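PDB 3HAZ: proline dehydrogenase from Bradyrhizobium japonicum USDA 110, which probably oxidises L-proline to L-glutamate in two steps, joining an FAD-dependent proline dehydrogenase and an NAD-dependent aldehyde dehydrogenase in one chain. Local coordinates for residues A[374-379]-A[403-408]. Residues are numbered along the deposited sequence; the frame is centred on the assembly and turned at random.
Sequences LNYVAC and ATVLEM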
loop_
_atom_site.group_PDB
_atom_site.type_symbol
_atom_site.label_atom_id
_atom_site.label_comp_id
_atom_site.label_asym_id
_atom_site.label_seq_id
_atom_site.Cartn_x
_atom_site.Cartn_y
_atom_site.Cartn_z
ATOM N N LEU A 374 36.152 -10.305 8.023
ATOM C CA LEU A 374 36.370 -10.620 9.429
ATOM C C LEU A 374 37.155 -11.912 9.610
ATOM O O LEU A 374 38.096 -11.971 10.398
ATOM C CB LEU A 374 35.035 -10.766 10.168
ATOM C CG LEU A 374 34.371 -9.523 10.755
ATOM C CD1 LEU A 374 33.147 -9.945 11.536
ATOM C CD2 LEU A 374 35.338 -8.761 11.647
ATOM N N ASN A 375 36.742 -12.961 8.908
ATOM C CA ASN A 375 37.410 -14.244 9.060
ATOM C C ASN A 375 38.848 -14.200 8.547
ATOM O O ASN A 375 39.731 -14.884 9.079
ATOM C CB ASN A 375 36.627 -15.373 8.378
ATOM C CG ASN A 375 36.943 -16.736 8.974
ATOM O OD1 ASN A 375 36.896 -16.910 10.187
ATOM N ND2 ASN A 375 37.273 -17.703 8.126
ATOM N N TYR A 376 39.091 -13.386 7.523
ATOM C CA TYR A 376 40.444 -13.254 6.983
ATOM C C TYR A 376 41.391 -12.661 8.030
ATOM O O TYR A 376 42.491 -13.173 8.248
ATOM C CB TYR A 376 40.454 -12.404 5.712
ATOM C CG TYR A 376 41.800 -12.360 5.012
ATOM C CD1 TYR A 376 42.044 -13.136 3.876
ATOM C CD2 TYR A 376 42.829 -11.544 5.489
ATOM C CE1 TYR A 376 43.283 -13.096 3.229
ATOM C CE2 TYR A 376 44.064 -11.503 4.859
ATOM C CZ TYR A 376 44.286 -12.273 3.728
ATOM O OH TYR A 376 45.517 -12.220 3.105
ATOM N N VAL A 377 40.964 -11.585 8.680
ATOM C CA VAL A 377 41.804 -10.962 9.701
ATOM C C VAL A 377 41.993 -11.909 10.887
ATOM O O VAL A 377 43.095 -12.036 11.418
ATOM C CB VAL A 377 41.253 -9.594 10.141
ATOM C CG1 VAL A 377 41.912 -9.131 11.442
ATOM C CG2 VAL A 377 41.461 -8.575 9.022
ATOM N N ALA A 378 40.922 -12.590 11.283
ATOM C CA ALA A 378 41.017 -13.583 12.347
ATOM C C ALA A 378 42.013 -14.697 11.992
ATOM O O ALA A 378 42.812 -15.113 12.829
ATOM C CB ALA A 378 39.645 -14.162 12.664
ATOM N N CYS A 379 41.966 -15.170 10.749
ATOM C CA CYS A 379 42.883 -16.214 10.292
ATOM C C CYS A 379 44.318 -15.697 10.193
ATOM O O CYS A 379 45.279 -16.433 10.442
ATOM C CB CYS A 379 42.432 -16.794 8.944
ATOM S SG CYS A 379 40.966 -17.869 9.049
ATOM N N ALA A 403 46.510 -3.027 5.767
ATOM C CA ALA A 403 46.824 -2.170 6.918
ATOM C C ALA A 403 46.528 -2.868 8.240
ATOM O O ALA A 403 47.236 -2.675 9.229
ATOM C CB ALA A 403 46.048 -0.854 6.841
ATOM N N THR A 404 45.472 -3.675 8.248
ATOM C CA THR A 404 45.028 -4.335 9.468
ATOM C C THR A 404 45.943 -5.506 9.821
ATOM O O THR A 404 46.268 -5.716 10.989
ATOM C CB THR A 404 43.569 -4.806 9.352
ATOM O OG1 THR A 404 42.722 -3.672 9.124
ATOM C CG2 THR A 404 43.124 -5.524 10.626
ATOM N N VAL A 405 46.367 -6.257 8.809
ATOM C CA VAL A 405 47.293 -7.365 9.037
ATOM C C VAL A 405 48.651 -6.841 9.495
ATOM O O VAL A 405 49.293 -7.429 10.364
ATOM C CB VAL A 405 47.455 -8.262 7.783
ATOM C CG1 VAL A 405 48.601 -9.246 7.970
ATOM C CG2 VAL A 405 46.153 -9.001 7.490
ATOM N N LEU A 406 49.086 -5.729 8.911
ATOM C CA LEU A 406 50.346 -5.119 9.308
ATOM C C LEU A 406 50.324 -4.741 10.797
ATOM O O LEU A 406 51.251 -5.059 11.540
ATOM C CB LEU A 406 50.648 -3.895 8.441
ATOM C CG LEU A 406 52.008 -3.224 8.638
ATOM C CD1 LEU A 406 53.151 -4.209 8.389
ATOM C CD2 LEU A 406 52.131 -2.017 7.723
ATOM N N GLU A 407 49.259 -4.073 11.233
ATOM C CA GLU A 407 49.141 -3.669 12.634
ATOM C C GLU A 407 49.217 -4.868 13.577
ATOM O O GLU A 407 49.870 -4.810 14.620
ATOM C CB GLU A 407 47.842 -2.897 12.874
ATOM C CG GLU A 407 47.467 -2.740 14.350
ATOM C CD GLU A 407 48.464 -1.891 15.139
ATOM O OE1 GLU A 407 49.031 -0.936 14.563
ATOM O OE2 GLU A 407 48.673 -2.177 16.339
ATOM N N MET A 408 48.553 -5.955 13.206
ATOM C CA MET A 408 48.531 -7.145 14.043
ATOM C C MET A 408 49.886 -7.845 14.081
ATOM O O MET A 408 50.203 -8.537 15.044
ATOM C CB MET A 408 47.447 -8.110 13.571
ATOM C CG MET A 408 46.044 -7.545 13.690
ATOM S SD MET A 408 44.793 -8.815 13.482
ATOM C CE MET A 408 45.479 -9.726 12.103
#
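Met408 reaches from helix 399-409 to Val377 on helix 369-384. Its CB points toward that helix, and CG carries the chain on without yet touching it. SD is the first atom to make contact, lying 3.5 Å from Val377 CG1. A bend at the last torsion (chi3 -43°) then lays CE 3.4 Å from the carbonyl oxygen Val377 O, so the terminal methyl rests against both that oxygen and the CG1 methyl of Val377. The long, flexible thioether suits helix axes 10.2 Å apart, and an alanine here would probably leave the CG1 branch of Val377 without the sulfur and methyl packed against it, opening a gap between the helices. The other branch of Val377, CG2, meets Thr404 CG2 at 3.8 Å. Threonine serves both needs at this spot: its methyl stands anti to the backbone N and faces the valine, while OG1 bonds back to Leu400 O within its own helix. The two helices are successive outer helices of the proline dehydrogenase TIM barrel, linked through strand 390-395; they run nearly parallel, crossing at -26°, with the CA atoms of Val377 and Val405 closest across the two segments, 6.6 Å apart. On the other flank Val405 CG2 comes to the edge of the Tyr376 ring, near its plane, 4.2 Å from Tyr376 CE2. A short branched side chain suits this place, since one methyl reaches the ring edge at a relaxed van der Waals distance. Tyr376 extends its OH to Leu342 O, giving the hydroxyl of this buried tyrosine a hydrogen-bond partner, and packs against Lys344, an FAD-binding residue. Ile39 of helix 33-50 also touches Thr404.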